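Local coordinates for protein phosphatase YwpJ (Bacillus subtilis, PDB 1NRW) that removes phosphate from phosphorylated five- and six-carbon sugars and nucleoside monophosphates in vitro, and less readily from flavin mononucleotide, with magnesium as cofactor, at residues D50-S53 with I54-P57; E105-G109 with S110-T114; S179-K182 with E183-E186; N229-L232 with E233-A236. All blocks are in the same frame, centred on the assembly; numbering follows the deposited sequence.

Along the chain the four contacts come in series, each a short continuous piece that bends or winds back on itself. Contacts 1 and 4 belong to the core built on the eight-stranded sheet: contact 1 on helix 48-55 between strands 39-43 and 63-66, contact 4 in the turn leading into strand 235-239. Contact 2 is a hairpin of the six-stranded sheet, inserted in sequence between core strands 79-82 and 235-239 as the cap domain of a Cof-type HAD phosphatase; contact 3 is the loop and helix start after its strand 172-178. Contacts 3 and 4 are farthest apart, centres about 38 Å from each other. Contacts 1 and 2 touch, Asp50 OD2 lying 3.5 Å from Ile112 CD1, which places the Phe107/Ile112 face against helix 48-55, near phosphate-binding Thr44 and Gly45.

Contact 1 of 4, residues D50-S53 with I54-P57; sequences DVMS and IFEP
Phe55 N donates to Val51 O one turn back in the helix, at 2.9 Å with 161° at the hydrogen; Ile54 N reaches the same oxygen only weakly. Met52 O accepts from Glu56 N at 2.8 Å, carrying the i to i+4 pattern one residue further. Two polar side chains turn back to earlier residues: Asp50 OD2 accepts from Ala47 N, and Ser53 OG bonds to Phe49 O. The side chains add an apolar layer. With Val51 CG1 anti to its own N (chi1 -179°), this methyl comes over one face of the Phe55 ring, 3.8 Å from the centroid and 19° off the normal, a CH-pi contact. Selenomethionine Met52 brings CE obliquely to the same ring, 4.1 Å from Phe55 CD2. Replacing Phe55 by an alanine would probably take away the face that Val51 CG1 covers and the neighbour of Met52 CE, and open a gap beside Ile60 and Thr62. In the beta-alpha-beta unit, this end of helix 48-55 packs against strand 63-66 through Val51 and Met52 on Val64, while Val51 also meets Thr44 in the phosphate-binding loop after strand 39-43.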
loop_
_atom_site.group_PDB
_atom_site.type_symbol
_atom_site.label_atom_id
_atom_site.label_comp_id
_atom_site.label_asym_id
_atom_site.label_seq_id
_atom_site.Cartn_x
_atom_site.Cartn_y
_atom_site.Cartn_z
ATOM N N ASP A 50 -8.260 2.175 -6.171
ATOM C CA ASP A 50 -7.753 3.422 -5.584
ATOM C C ASP A 50 -6.602 3.904 -6.464
ATOM O O ASP A 50 -6.427 5.103 -6.686
ATOM C CB ASP A 50 -7.216 3.214 -4.162
ATOM C CG ASP A 50 -8.313 3.035 -3.136
ATOM O OD1 ASP A 50 -9.357 3.708 -3.257
ATOM O OD2 ASP A 50 -8.119 2.235 -2.192
ATOM N N VAL A 51 -5.807 2.959 -6.963
ATOM C CA VAL A 51 -4.683 3.308 -7.820
ATOM C C VAL A 51 -5.208 3.797 -9.165
ATOM O O VAL A 51 -4.722 4.788 -9.702
ATOM C CB VAL A 51 -3.745 2.095 -8.052
ATOM C CG1 VAL A 51 -2.565 2.509 -8.926
ATOM C CG2 VAL A 51 -3.250 1.556 -6.714
HETATM N N MSE A 52 -6.208 3.102 -9.700
HETATM C CA MSE A 52 -6.794 3.471 -10.987
HETATM C C MSE A 52 -7.411 4.867 -10.966
HETATM O O MSE A 52 -7.361 5.587 -11.962
HETATM C CB MSE A 52 -7.856 2.449 -11.389
HETATM C CG MSE A 52 -7.316 1.044 -11.538
HETATM SE SE MSE A 52 -6.056 0.924 -12.992
HETATM C CE MSE A 52 -4.432 1.339 -12.064
ATOM N N SER A 53 -7.995 5.248 -9.833
ATOM C CA SER A 53 -8.606 6.568 -9.720
ATOM C C SER A 53 -7.559 7.660 -9.910
ATOM O O SER A 53 -7.861 8.742 -10.416
ATOM C CB SER A 53 -9.291 6.728 -8.363
ATOM O OG SER A 53 -10.402 5.853 -8.262
ATOM N N ILE A 54 -6.326 7.370 -9.510
ATOM C CA ILE A 54 -5.238 8.333 -9.655
ATOM C C ILE A 54 -4.584 8.254 -11.036
ATOM O O ILE A 54 -4.276 9.276 -11.648
ATOM C CB ILE A 54 -4.149 8.099 -8.577
ATOM C CG1 ILE A 54 -4.745 8.321 -7.182
ATOM C CG2 ILE A 54 -2.962 9.033 -8.821
ATOM C CD1 ILE A 54 -3.818 7.951 -6.047
ATOM N N PHE A 55 -4.390 7.035 -11.531
ATOM C CA PHE A 55 -3.737 6.818 -12.820
ATOM C C PHE A 55 -4.588 7.051 -14.063
ATOM O O PHE A 55 -4.087 7.536 -15.078
ATOM C CB PHE A 55 -3.166 5.398 -12.876
ATOM C CG PHE A 55 -1.945 5.193 -12.017
ATOM C CD1 PHE A 55 -1.479 6.199 -11.171
ATOM C CD2 PHE A 55 -1.249 3.988 -12.069
ATOM C CE1 PHE A 55 -0.336 6.010 -10.388
ATOM C CE2 PHE A 55 -0.108 3.791 -11.290
ATOM C CZ PHE A 55 0.348 4.802 -10.451
ATOM N N GLU A 56 -5.862 6.691 -13.989
ATOM C CA GLU A 56 -6.768 6.845 -15.126
ATOM C C GLU A 56 -6.745 8.232 -15.773
ATOM O O GLU A 56 -6.539 8.353 -16.980
ATOM C CB GLU A 56 -8.198 6.500 -14.705
ATOM C CG GLU A 56 -8.800 5.339 -15.466
ATOM C CD GLU A 56 -8.838 5.588 -16.959
ATOM O OE1 GLU A 56 -9.466 6.585 -17.381
ATOM O OE2 GLU A 56 -8.241 4.787 -17.711
ATOM N N PRO A 57 -6.952 9.296 -14.981
ATOM C CA PRO A 57 -6.948 10.660 -15.527
ATOM C C PRO A 57 -5.613 11.067 -16.151
ATOM O O PRO A 57 -5.558 11.968 -16.992
ATOM C CB PRO A 57 -7.283 11.522 -14.311
ATOM C CG PRO A 57 -8.052 10.590 -13.417
ATOM C CD PRO A 57 -7.274 9.311 -13.545
#

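Contact 2 of 4, residues E105-G109 with S110-T114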
loop_
_atom_site.group_PDB
_atom_site.type_symbol
_atom_site.label_atom_id
_atom_site.label_comp_id
_atom_site.label_asym_id
_atom_site.label_seq_id
_atom_site.Cartn_x
_atom_site.Cartn_y
_atom_site.Cartn_z
ATOM N N GLU A 105 -10.877 -1.180 7.981
ATOM C CA GLU A 105 -11.274 -1.148 6.582
ATOM C C GLU A 105 -10.962 -2.528 6.024
ATOM O O GLU A 105 -9.886 -3.072 6.275
ATOM C CB GLU A 105 -10.482 -0.078 5.826
ATOM C CG GLU A 105 -10.688 1.333 6.378
ATOM C CD GLU A 105 -9.911 2.388 5.611
ATOM O OE1 GLU A 105 -9.314 2.056 4.562
ATOM O OE2 GLU A 105 -9.904 3.556 6.055
ATOM N N VAL A 106 -11.909 -3.091 5.282
ATOM C CA VAL A 106 -11.735 -4.422 4.707
ATOM C C VAL A 106 -11.622 -4.335 3.191
ATOM O O VAL A 106 -12.590 -4.029 2.492
ATOM C CB VAL A 106 -12.923 -5.346 5.076
ATOM C CG1 VAL A 106 -12.628 -6.778 4.638
ATOM C CG2 VAL A 106 -13.175 -5.298 6.586
ATOM N N PHE A 107 -10.425 -4.604 2.686
ATOM C CA PHE A 107 -10.173 -4.560 1.254
ATOM C C PHE A 107 -10.588 -5.881 0.621
ATOM O O PHE A 107 -10.052 -6.932 0.960
ATOM C CB PHE A 107 -8.689 -4.287 1.004
ATOM C CG PHE A 107 -8.253 -2.910 1.436
ATOM C CD1 PHE A 107 -8.227 -1.858 0.522
ATOM C CD2 PHE A 107 -7.923 -2.657 2.763
ATOM C CE1 PHE A 107 -7.879 -0.565 0.929
ATOM C CE2 PHE A 107 -7.572 -1.364 3.182
ATOM C CZ PHE A 107 -7.552 -0.322 2.261
ATOM N N THR A 108 -11.556 -5.811 -0.287
ATOM C CA THR A 108 -12.070 -6.989 -0.980
ATOM C C THR A 108 -12.043 -6.712 -2.477
ATOM O O THR A 108 -11.486 -5.711 -2.921
ATOM C CB THR A 108 -13.526 -7.284 -0.579
ATOM O OG1 THR A 108 -14.384 -6.276 -1.129
ATOM C CG2 THR A 108 -13.669 -7.293 0.932
ATOM N N GLY A 109 -12.657 -7.591 -3.257
ATOM C CA GLY A 109 -12.681 -7.373 -4.691
ATOM C C GLY A 109 -13.599 -6.223 -5.075
ATOM O O GLY A 109 -13.199 -5.297 -5.781
ATOM N N SER A 110 -14.834 -6.282 -4.584
ATOM C CA SER A 110 -15.852 -5.275 -4.874
ATOM C C SER A 110 -15.589 -3.874 -4.321
ATOM O O SER A 110 -15.701 -2.885 -5.047
ATOM C CB SER A 110 -17.208 -5.775 -4.376
ATOM O OG SER A 110 -17.112 -6.251 -3.044
ATOM N N ALA A 111 -15.252 -3.780 -3.041
ATOM C CA ALA A 111 -14.997 -2.483 -2.433
ATOM C C ALA A 111 -14.270 -2.614 -1.105
ATOM O O ALA A 111 -13.822 -3.695 -0.731
ATOM C CB ALA A 111 -16.314 -1.739 -2.229
ATOM N N ILE A 112 -14.149 -1.492 -0.406
ATOM C CA ILE A 112 -13.501 -1.457 0.896
ATOM C C ILE A 112 -14.632 -1.277 1.900
ATOM O O ILE A 112 -15.213 -0.199 1.998
ATOM C CB ILE A 112 -12.537 -0.259 1.019
ATOM C CG1 ILE A 112 -11.536 -0.270 -0.138
ATOM C CG2 ILE A 112 -11.790 -0.331 2.342
ATOM C CD1 ILE A 112 -10.650 0.964 -0.184
ATOM N N TYR A 113 -14.950 -2.337 2.632
ATOM C CA TYR A 113 -16.028 -2.283 3.610
ATOM C C TYR A 113 -15.561 -1.703 4.930
ATOM O O TYR A 113 -14.460 -1.986 5.388
ATOM C CB TYR A 113 -16.597 -3.687 3.823
ATOM C CG TYR A 113 -17.307 -4.210 2.603
ATOM C CD1 TYR A 113 -18.565 -3.725 2.248
ATOM C CD2 TYR A 113 -16.704 -5.160 1.771
ATOM C CE1 TYR A 113 -19.206 -4.165 1.102
ATOM C CE2 TYR A 113 -17.339 -5.608 0.619
ATOM C CZ TYR A 113 -18.590 -5.105 0.289
ATOM O OH TYR A 113 -19.226 -5.532 -0.852
ATOM N N THR A 114 -16.410 -0.887 5.544
ATOM C CA THR A 114 -16.068 -0.270 6.812
ATOM C C THR A 114 -17.310 0.284 7.501
ATOM O O THR A 114 -18.256 0.708 6.842
ATOM C CB THR A 114 -15.061 0.899 6.617
ATOM O OG1 THR A 114 -14.785 1.513 7.881
ATOM C CG2 THR A 114 -15.633 1.950 5.670
#
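The Phe107 ring has Ile112 CG2 over the centre of one face, 4.1 Å from the centroid and 8° off the normal, a CH-pi contact. Ile112 CD1 meets the same ring at CE1, 3.4 Å away. On the other side of the hairpin, Thr108 CG2 lies at the edge of the Tyr113 ring, in its plane and 3.8 Å from CD2, the two side chains crossing at about a right angle. Strands 103-108 and 112-114 form this antiparallel beta hairpin: Val106 and Tyr113 are a hydrogen-bonded pair, with Val106 N to Tyr113 O at 2.8 Å, and Phe107 and Ile112 the adjoining non-hydrogen-bonded pair. Toward the turn, Ala111 O accepts both Thr108 N, at 3.1 Å, and Thr108 OG1, at 2.7 Å. Chi1 of 70° sets OG1 between the threonine's own N and carbonyl carbon, within reach of that oxygen. A valine in place of Thr108 would probably leave Ala111 O with the backbone donor alone and the turn less firmly closed. Ser110 OG and Tyr113 OH lie 3.1 Å apart in a hydrogen bond whose donor could be either. Strands 172-178 and 154-156 flank the hairpin, Phe107 bonding through its backbone to Tyr173 and Asn174, Ile112 to Ala155.

Contact 3 of 4, residues S179-K182 with E183-E186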
loop_
_atom_site.group_PDB
_atom_site.type_symbol
_atom_site.label_atom_id
_atom_site.label_comp_id
_atom_site.label_asym_id
_atom_site.label_seq_id
_atom_site.Cartn_x
_atom_site.Cartn_y
_atom_site.Cartn_z
ATOM N N SER A 179 -6.078 2.972 15.362
ATOM C CA SER A 179 -6.411 3.469 16.696
ATOM C C SER A 179 -5.545 4.674 17.035
ATOM O O SER A 179 -4.354 4.694 16.727
ATOM C CB SER A 179 -6.203 2.400 17.770
ATOM O OG SER A 179 -6.608 2.903 19.033
ATOM N N PHE A 180 -6.148 5.681 17.660
ATOM C CA PHE A 180 -5.413 6.878 18.062
ATOM C C PHE A 180 -4.517 6.572 19.256
ATOM O O PHE A 180 -3.570 7.308 19.537
ATOM C CB PHE A 180 -6.377 7.988 18.497
ATOM C CG PHE A 180 -7.147 8.612 17.377
ATOM C CD1 PHE A 180 -6.503 9.378 16.415
ATOM C CD2 PHE A 180 -8.528 8.465 17.304
ATOM C CE1 PHE A 180 -7.227 9.996 15.395
ATOM C CE2 PHE A 180 -9.260 9.079 16.290
ATOM C CZ PHE A 180 -8.606 9.846 15.335
ATOM N N PHE A 181 -4.818 5.479 19.948
ATOM C CA PHE A 181 -4.100 5.114 21.166
ATOM C C PHE A 181 -2.944 4.133 21.064
ATOM O O PHE A 181 -3.100 3.001 20.606
ATOM C CB PHE A 181 -5.123 4.616 22.181
ATOM C CG PHE A 181 -6.289 5.544 22.338
ATOM C CD1 PHE A 181 -6.133 6.771 22.978
ATOM C CD2 PHE A 181 -7.527 5.228 21.786
ATOM C CE1 PHE A 181 -7.192 7.671 23.064
ATOM C CE2 PHE A 181 -8.591 6.120 21.865
ATOM C CZ PHE A 181 -8.422 7.346 22.505
ATOM N N LYS A 182 -1.783 4.581 21.531
ATOM C CA LYS A 182 -0.576 3.769 21.502
ATOM C C LYS A 182 -0.803 2.389 22.114
ATOM O O LYS A 182 -0.344 1.383 21.573
ATOM C CB LYS A 182 0.551 4.486 22.250
ATOM C CG LYS A 182 1.891 3.776 22.184
ATOM C CD LYS A 182 2.959 4.502 22.993
ATOM C CE LYS A 182 2.661 4.456 24.487
ATOM N NZ LYS A 182 3.718 5.132 25.293
ATOM N N GLU A 183 -1.515 2.344 23.236
ATOM C CA GLU A 183 -1.782 1.080 23.922
ATOM C C GLU A 183 -2.547 0.091 23.048
ATOM O O GLU A 183 -2.267 -1.111 23.066
ATOM C CB GLU A 183 -2.580 1.325 25.207
ATOM C CG GLU A 183 -1.916 2.270 26.204
ATOM C CD GLU A 183 -1.720 3.669 25.649
ATOM O OE1 GLU A 183 -2.686 4.236 25.094
ATOM O OE2 GLU A 183 -0.598 4.205 25.774
ATOM N N LYS A 184 -3.521 0.598 22.298
ATOM C CA LYS A 184 -4.331 -0.236 21.419
ATOM C C LYS A 184 -3.494 -0.735 20.249
ATOM O O LYS A 184 -3.633 -1.878 19.813
ATOM C CB LYS A 184 -5.524 0.562 20.893
ATOM C CG LYS A 184 -6.409 1.141 21.982
ATOM C CD LYS A 184 -7.247 0.071 22.641
ATOM C CE LYS A 184 -8.355 -0.418 21.717
ATOM N NZ LYS A 184 -9.165 -1.473 22.382
ATOM N N LEU A 185 -2.624 0.131 19.740
ATOM C CA LEU A 185 -1.763 -0.234 18.625
ATOM C C LEU A 185 -0.795 -1.337 19.042
ATOM O O LEU A 185 -0.571 -2.296 18.296
ATOM C CB LEU A 185 -0.999 1.000 18.129
ATOM C CG LEU A 185 -1.873 2.088 17.490
ATOM C CD1 LEU A 185 -1.060 3.350 17.248
ATOM C CD2 LEU A 185 -2.459 1.566 16.182
ATOM N N GLU A 186 -0.223 -1.216 20.237
ATOM C CA GLU A 186 0.708 -2.230 20.711
ATOM C C GLU A 186 -0.016 -3.559 20.921
ATOM O O GLU A 186 0.517 -4.623 20.599
ATOM C CB GLU A 186 1.385 -1.776 22.012
ATOM C CG GLU A 186 2.024 -0.392 21.914
ATOM C CD GLU A 186 3.091 -0.140 22.969
ATOM O OE1 GLU A 186 2.850 -0.433 24.158
ATOM O OE2 GLU A 186 4.172 0.366 22.606
#
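Backbone hydrogen bonds start the helix at Phe181, its N-cap residue. Phe181 O accepts from Leu185 N at 3.0 Å, with 159° at the hydrogen, and more weakly from Lys184 N. Lys182 O takes Glu186 N at 2.9 Å, continuing the helical pattern. One side-chain bond shapes the approach: Ser179 OG accepts from Phe181 N at 3.3 Å, an ST turn that bends the chain just ahead of the cap. Its chi1 of -177° also lays OG alongside Lys184, 3.2 Å from CB. Apolar contacts come from the aliphatic parts of longer side chains. Lys184 CG rests 3.7 Å from Phe181 CB, and Leu185 CD2 approaches Ser179 CB at 4.2 Å. Charges are near but not paired within the helix turn: Lys182 NZ stands 4.4 Å from Glu183 OE2, beyond a salt bridge, so any attraction is probably modest. The Lys184 ammonium is instead bound to Glu100 O. This surface contact joins the end of strand 172-178 to helix 182-192. Ser179 bonds through its backbone to His206, which Leu185 also touches just before strand 207-212, and Lys184 O is held by the hydroxyl of Tyr102, beside the start of strand 103-108.

Contact 4 of 4, residues N229-L232 with E233-A236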
loop_
_atom_site.group_PDB
_atom_site.type_symbol
_atom_site.label_atom_id
_atom_site.label_comp_id
_atom_site.label_asym_id
_atom_site.label_seq_id
_atom_site.Cartn_x
_atom_site.Cartn_y
_atom_site.Cartn_z
ATOM N N ASN A 229 10.173 -13.870 -15.924
ATOM C CA ASN A 229 11.510 -14.404 -16.170
ATOM C C ASN A 229 12.584 -13.350 -15.937
ATOM O O ASN A 229 13.553 -13.251 -16.691
ATOM C CB ASN A 229 11.605 -14.939 -17.598
ATOM C CG ASN A 229 10.666 -16.103 -17.839
ATOM O OD1 ASN A 229 10.700 -17.096 -17.114
ATOM N ND2 ASN A 229 9.822 -15.987 -18.858
ATOM N N ILE A 230 12.402 -12.562 -14.884
ATOM C CA ILE A 230 13.353 -11.514 -14.539
ATOM C C ILE A 230 14.029 -11.846 -13.214
ATOM O O ILE A 230 13.364 -11.986 -12.190
ATOM C CB ILE A 230 12.652 -10.143 -14.407
ATOM C CG1 ILE A 230 12.009 -9.760 -15.741
ATOM C CG2 ILE A 230 13.657 -9.085 -13.972
ATOM C CD1 ILE A 230 11.184 -8.485 -15.690
ATOM N N PRO A 231 15.365 -11.986 -13.222
ATOM C CA PRO A 231 16.134 -12.304 -12.013
ATOM C C PRO A 231 15.960 -11.191 -10.980
ATOM O O PRO A 231 15.911 -10.015 -11.339
ATOM C CB PRO A 231 17.575 -12.374 -12.526
ATOM C CG PRO A 231 17.416 -12.756 -13.963
ATOM C CD PRO A 231 16.247 -11.910 -14.399
ATOM N N LEU A 232 15.869 -11.554 -9.705
ATOM C CA LEU A 232 15.707 -10.545 -8.664
ATOM C C LEU A 232 16.892 -9.586 -8.641
ATOM O O LEU A 232 16.760 -8.438 -8.223
ATOM C CB LEU A 232 15.539 -11.205 -7.294
ATOM C CG LEU A 232 14.193 -11.894 -7.068
ATOM C CD1 LEU A 232 14.172 -12.552 -5.701
ATOM C CD2 LEU A 232 13.073 -10.862 -7.185
ATOM N N GLU A 233 18.051 -10.057 -9.096
ATOM C CA GLU A 233 19.245 -9.215 -9.124
ATOM C C GLU A 233 19.032 -8.048 -10.086
ATOM O O GLU A 233 19.719 -7.029 -10.007
ATOM C CB GLU A 233 20.469 -10.031 -9.568
ATOM C CG GLU A 233 20.881 -11.145 -8.607
ATOM C CD GLU A 233 19.813 -12.216 -8.433
ATOM O OE1 GLU A 233 19.293 -12.718 -9.453
ATOM O OE2 GLU A 233 19.500 -12.562 -7.272
ATOM N N GLU A 234 18.075 -8.204 -10.993
ATOM C CA GLU A 234 17.766 -7.166 -11.968
ATOM C C GLU A 234 16.462 -6.431 -11.642
ATOM O O GLU A 234 15.770 -5.939 -12.538
ATOM C CB GLU A 234 17.692 -7.775 -13.368
ATOM C CG GLU A 234 19.055 -8.167 -13.928
ATOM C CD GLU A 234 18.954 -9.077 -15.134
ATOM O OE1 GLU A 234 18.219 -8.738 -16.081
ATOM O OE2 GLU A 234 19.618 -10.134 -15.138
ATOM N N THR A 235 16.136 -6.366 -10.358
ATOM C CA THR A 235 14.936 -5.670 -9.907
ATOM C C THR A 235 15.314 -4.667 -8.823
ATOM O O THR A 235 16.272 -4.880 -8.074
ATOM C CB THR A 235 13.890 -6.639 -9.308
ATOM O OG1 THR A 235 14.390 -7.195 -8.084
ATOM C CG2 THR A 235 13.576 -7.759 -10.284
ATOM N N ALA A 236 14.560 -3.575 -8.750
ATOM C CA ALA A 236 14.781 -2.546 -7.741
ATOM C C ALA A 236 13.415 -2.213 -7.146
ATOM O O ALA A 236 12.392 -2.368 -7.815
ATOM C CB ALA A 236 15.394 -1.300 -8.371
#
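Leu232 O is gripped twice by Thr235, from the hydroxyl and from the backbone. OG1 donates at 2.7 Å to Leu232 O, tilted 18° from the carbonyl plane. Thr235 N reaches that same oxygen at 3.0 Å, but from well above the plane, 65° out of it, so the two donors come to the carbonyl at different heights. A chi1 of 67° swings OG1 back over its own backbone, which brings it to the carbonyl of Leu232. The same torsion leaves CG2 beside Pro231, 3.4 Å from its O. One step earlier, Glu234 N bonds to Pro231 O at 2.8 Å, again with the donor above the carbonyl plane. Two such three-residue bonds in succession fit the short 3-10 turn at Leu232 and Glu233.

The exposed proline ring is flanked by two glutamates. Glu234 extends alongside it, its OE2 3.6 Å from Pro231 CG, while the bent chain of Glu233 brings OE1 3.5 Å from Pro231 CB. These are van der Waals contacts of carboxylate oxygens with ring carbons; the charge of Glu234 is met by a salt bridge from OE1 to Lys5 NZ. Ile230 CG2 meets Thr235 CG2 at 3.9 Å, and both side chains also touch Leu6 of strand 6-10. Leu232 packs back onto Lys222 and Ala225 of helix 217-227.

After the Schellman motif at Asn229 closes that helix, the turn delivers the chain into strand 235-239, a helix-to-strand connection of the alpha/beta Rossmann-like HAD core; just beyond this strand lie the calcium ligands Asp240 and Ser241.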